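Local coordinates for protein blood group a-and b-cleaving endo-beta-galactosidase (Streptococcus pneumoniae, PDB 2YGL) that probably binds carbohydrate through tandem CBM51 modules of a family 98 endo-beta-galactosidase that is named for cleaving blood group A and B antigens, at residues 240-252 with 331-345. Numbering follows the deposited sequence.
Sequences NKGLGTVASNPSS and KSYSGKHTWADELVL
Leu243 and Leu345 pair through both backbones: Leu345 N donates to Leu243 O at 2.8 Å, and Leu243 N donates to Leu345 O. On the same face of the sheet their side chains meet by methyls, CD1 to CD1 at 3.9 Å, and Phe288 and Val269 extend the packing round Leu345. Further along, Thr245 N donates a hydrogen bond to Leu343 O, and Ala247 N donates one to Asp341 O at 3.0 Å. Ala247 CB, 3.6 Å from Ser334 N, fills the closely packed middle and also touches Ile285. Val246 CG1, anti to the backbone N, lies against the Asp341 carboxylate, while CG2 meets Glu342 OE2, which is hydrogen-bonded to Thr218.

Strands 242-244 and 343-345 run antiparallel (165°), whereas strands 251-256 and 327-334 pair in a second sheet; residues 245-250 thus carry the chain from one sheet of this NPCBM/NEW2 beta-sandwich to the other. At that crossing Ser332 O accepts two amides: Ser251 N is tilted 19° from the carbonyl plane, while Ser248 N stands well above it.

Partly exposed Pro250, which follows a cis peptide, is still closely stacked: its CB sits 3.5 Å from the Tyr333 ring centroid, 10° off the normal, a CH-pi contact, while Tyr333 OH is hydrogen-bonded to Glu289. The outer side is looser: a water links Ala247 O to Asp341 OD2, and exposed Asn249 CB only skirts Lys336 CE at 4.3 Å.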
# COMPACT_ATOMS: atom_id res chain seq x y z
N ASN A 240 -4.19 20.93 -11.66
CA ASN A 240 -5.56 21.07 -12.14
C ASN A 240 -6.49 21.57 -11.04
O ASN A 240 -7.41 22.34 -11.30
CB ASN A 240 -6.09 19.73 -12.68
CG ASN A 240 -5.35 19.26 -13.93
OD1 ASN A 240 -4.87 20.07 -14.73
ND2 ASN A 240 -5.28 17.95 -14.10
N LYS A 241 -6.25 21.11 -9.81
CA LYS A 241 -7.13 21.42 -8.69
C LYS A 241 -6.34 21.97 -7.50
O LYS A 241 -5.15 21.67 -7.35
CB LYS A 241 -7.91 20.17 -8.24
CG LYS A 241 -8.70 19.46 -9.34
CD LYS A 241 -9.95 20.24 -9.76
CE LYS A 241 -11.06 20.13 -8.74
NZ LYS A 241 -12.19 21.01 -9.12
N GLY A 242 -7.01 22.76 -6.67
CA GLY A 242 -6.40 23.27 -5.45
C GLY A 242 -7.02 24.54 -4.90
O GLY A 242 -8.08 24.97 -5.35
N LEU A 243 -6.36 25.13 -3.91
CA LEU A 243 -6.86 26.33 -3.24
C LEU A 243 -5.80 27.44 -3.25
O LEU A 243 -4.61 27.17 -3.06
CB LEU A 243 -7.25 26.01 -1.79
CG LEU A 243 -8.39 25.01 -1.55
CD1 LEU A 243 -8.41 24.53 -0.10
CD2 LEU A 243 -9.74 25.60 -1.95
N GLY A 244 -6.25 28.67 -3.48
CA GLY A 244 -5.36 29.83 -3.52
C GLY A 244 -5.74 30.86 -2.48
O GLY A 244 -6.87 31.35 -2.48
N THR A 245 -4.80 31.18 -1.60
CA THR A 245 -5.05 32.12 -0.51
C THR A 245 -3.88 33.09 -0.31
O THR A 245 -2.84 32.97 -0.97
CB THR A 245 -5.38 31.38 0.82
OG1 THR A 245 -5.89 32.32 1.77
CG2 THR A 245 -4.15 30.68 1.39
N VAL A 246 -4.08 34.06 0.58
CA VAL A 246 -3.01 34.94 1.03
C VAL A 246 -2.81 34.72 2.53
O VAL A 246 -3.75 34.84 3.31
CB VAL A 246 -3.30 36.43 0.73
CG1 VAL A 246 -2.24 37.34 1.37
CG2 VAL A 246 -3.36 36.67 -0.78
N ALA A 247 -1.58 34.37 2.91
CA ALA A 247 -1.24 34.10 4.30
C ALA A 247 -1.43 35.33 5.18
O ALA A 247 -1.29 36.47 4.72
CB ALA A 247 0.18 33.58 4.41
N SER A 248 -1.76 35.10 6.45
CA SER A 248 -1.97 36.19 7.40
C SER A 248 -1.40 35.84 8.78
O SER A 248 -0.29 35.31 8.86
CB SER A 248 -3.46 36.56 7.47
OG SER A 248 -3.62 37.86 8.01
N ASN A 249 -2.15 36.11 9.84
CA ASN A 249 -1.63 35.97 11.21
C ASN A 249 -2.42 35.08 12.19
O ASN A 249 -2.50 35.41 13.37
CB ASN A 249 -1.43 37.36 11.81
CG ASN A 249 -2.71 38.18 11.85
OD1 ASN A 249 -3.76 37.74 11.35
ND2 ASN A 249 -2.64 39.37 12.44
N PRO A 250 -2.99 33.95 11.72
CA PRO A 250 -2.99 33.39 10.38
C PRO A 250 -4.25 33.73 9.60
O PRO A 250 -5.18 34.35 10.13
CB PRO A 250 -2.98 31.89 10.66
CG PRO A 250 -3.83 31.75 11.90
CD PRO A 250 -3.67 33.05 12.68
N SER A 251 -4.28 33.35 8.32
CA SER A 251 -5.52 33.26 7.59
C SER A 251 -5.94 31.79 7.67
O SER A 251 -5.09 30.91 7.75
CB SER A 251 -5.34 33.70 6.14
OG SER A 251 -4.46 32.84 5.45
N SER A 252 -7.25 31.54 7.64
CA SER A 252 -7.75 30.19 7.87
C SER A 252 -8.91 29.83 6.94
O SER A 252 -9.81 30.63 6.71
CB SER A 252 -8.18 30.03 9.33
OG SER A 252 -8.58 28.69 9.60
N LYS A 331 -4.38 26.57 8.12
CA LYS A 331 -3.90 27.86 8.62
C LYS A 331 -2.57 28.28 7.98
O LYS A 331 -1.60 27.52 8.00
CB LYS A 331 -3.79 27.85 10.15
CG LYS A 331 -5.09 27.52 10.86
CD LYS A 331 -4.98 27.77 12.35
CE LYS A 331 -6.29 27.47 13.05
NZ LYS A 331 -6.20 27.71 14.52
N SER A 332 -2.55 29.49 7.43
CA SER A 332 -1.40 30.01 6.71
C SER A 332 -0.83 31.25 7.40
O SER A 332 -1.55 32.24 7.59
CB SER A 332 -1.77 30.34 5.26
OG SER A 332 -2.36 29.22 4.63
N TYR A 333 0.45 31.19 7.75
CA TYR A 333 1.11 32.24 8.50
C TYR A 333 2.11 33.00 7.64
O TYR A 333 3.07 32.43 7.11
CB TYR A 333 1.81 31.67 9.74
CG TYR A 333 0.88 31.07 10.77
CD1 TYR A 333 0.34 29.79 10.60
CD2 TYR A 333 0.55 31.77 11.93
CE1 TYR A 333 -0.51 29.23 11.55
CE2 TYR A 333 -0.30 31.22 12.89
CZ TYR A 333 -0.82 29.95 12.69
OH TYR A 333 -1.66 29.40 13.63
N SER A 334 1.88 34.31 7.52
CA SER A 334 2.69 35.19 6.70
C SER A 334 4.08 35.43 7.29
O SER A 334 4.26 35.44 8.51
CB SER A 334 1.97 36.53 6.52
OG SER A 334 2.68 37.39 5.66
N GLY A 335 5.07 35.61 6.40
CA GLY A 335 6.43 35.98 6.80
C GLY A 335 6.53 37.43 7.24
O GLY A 335 7.46 37.81 7.96
N LYS A 336 5.58 38.25 6.78
CA LYS A 336 5.36 39.63 7.25
C LYS A 336 6.35 40.70 6.76
O LYS A 336 6.10 41.89 6.93
CB LYS A 336 5.22 39.68 8.78
CG LYS A 336 3.96 39.00 9.29
CD LYS A 336 4.03 38.78 10.79
CE LYS A 336 2.83 37.98 11.28
NZ LYS A 336 2.94 37.65 12.72
N HIS A 337 7.45 40.28 6.14
CA HIS A 337 8.48 41.21 5.66
C HIS A 337 8.53 41.35 4.13
O HIS A 337 9.24 42.21 3.62
CB HIS A 337 9.85 40.80 6.20
CG HIS A 337 9.98 40.96 7.68
ND1 HIS A 337 10.78 41.93 8.26
CD2 HIS A 337 9.42 40.27 8.71
CE1 HIS A 337 10.70 41.83 9.58
NE2 HIS A 337 9.88 40.83 9.87
N THR A 338 7.79 40.50 3.42
CA THR A 338 7.85 40.46 1.95
C THR A 338 6.45 40.42 1.30
O THR A 338 5.43 40.57 1.99
CB THR A 338 8.68 39.25 1.45
OG1 THR A 338 8.08 38.03 1.91
CG2 THR A 338 10.12 39.32 1.95
N TRP A 339 6.41 40.23 -0.02
CA TRP A 339 5.16 40.17 -0.78
C TRP A 339 4.72 38.76 -1.17
O TRP A 339 3.57 38.56 -1.56
CB TRP A 339 5.26 41.00 -2.06
CG TRP A 339 5.40 42.47 -1.87
CD1 TRP A 339 4.69 43.27 -1.01
CD2 TRP A 339 6.29 43.34 -2.58
NE1 TRP A 339 5.09 44.57 -1.14
CE2 TRP A 339 6.07 44.65 -2.09
CE3 TRP A 339 7.25 43.14 -3.58
CZ2 TRP A 339 6.78 45.75 -2.57
CZ3 TRP A 339 7.96 44.24 -4.05
CH2 TRP A 339 7.72 45.53 -3.55
N ALA A 340 5.64 37.80 -1.10
CA ALA A 340 5.37 36.43 -1.54
C ALA A 340 4.54 35.64 -0.52
O ALA A 340 5.00 34.63 0.02
CB ALA A 340 6.67 35.71 -1.89
N ASP A 341 3.32 36.11 -0.28
CA ASP A 341 2.41 35.47 0.67
C ASP A 341 1.26 34.72 -0.03
O ASP A 341 0.27 34.34 0.61
CB ASP A 341 1.86 36.48 1.69
CG ASP A 341 1.31 37.74 1.04
OD1 ASP A 341 0.97 37.72 -0.17
OD2 ASP A 341 1.19 38.77 1.74
N GLU A 342 1.42 34.50 -1.33
CA GLU A 342 0.42 33.82 -2.15
C GLU A 342 0.55 32.30 -2.01
O GLU A 342 1.03 31.62 -2.93
CB GLU A 342 0.58 34.23 -3.62
CG GLU A 342 0.30 35.71 -3.91
CD GLU A 342 -1.16 35.99 -4.25
OE1 GLU A 342 -1.78 35.18 -4.97
OE2 GLU A 342 -1.68 37.03 -3.81
N LEU A 343 0.13 31.79 -0.86
CA LEU A 343 0.22 30.36 -0.58
C LEU A 343 -0.86 29.60 -1.35
O LEU A 343 -2.03 30.00 -1.35
CB LEU A 343 0.10 30.10 0.93
CG LEU A 343 0.41 28.70 1.48
CD1 LEU A 343 0.93 28.76 2.91
CD2 LEU A 343 -0.81 27.78 1.40
N VAL A 344 -0.46 28.53 -2.01
CA VAL A 344 -1.39 27.67 -2.74
C VAL A 344 -1.31 26.22 -2.27
O VAL A 344 -0.24 25.73 -1.90
CB VAL A 344 -1.21 27.75 -4.28
CG1 VAL A 344 -1.69 29.10 -4.81
CG2 VAL A 344 0.23 27.50 -4.69
N LEU A 345 -2.46 25.55 -2.28
CA LEU A 345 -2.53 24.14 -1.95
C LEU A 345 -2.82 23.37 -3.23
O LEU A 345 -3.94 23.38 -3.74
CB LEU A 345 -3.61 23.89 -0.89
CG LEU A 345 -3.58 24.76 0.38
CD1 LEU A 345 -4.80 24.50 1.24
CD2 LEU A 345 -2.32 24.52 1.19
O HOH W 1 -2.62 32.22 -3.81
O HOH W 2 -0.17 38.91 4.04
O HOH W 3 -5.05 29.14 4.87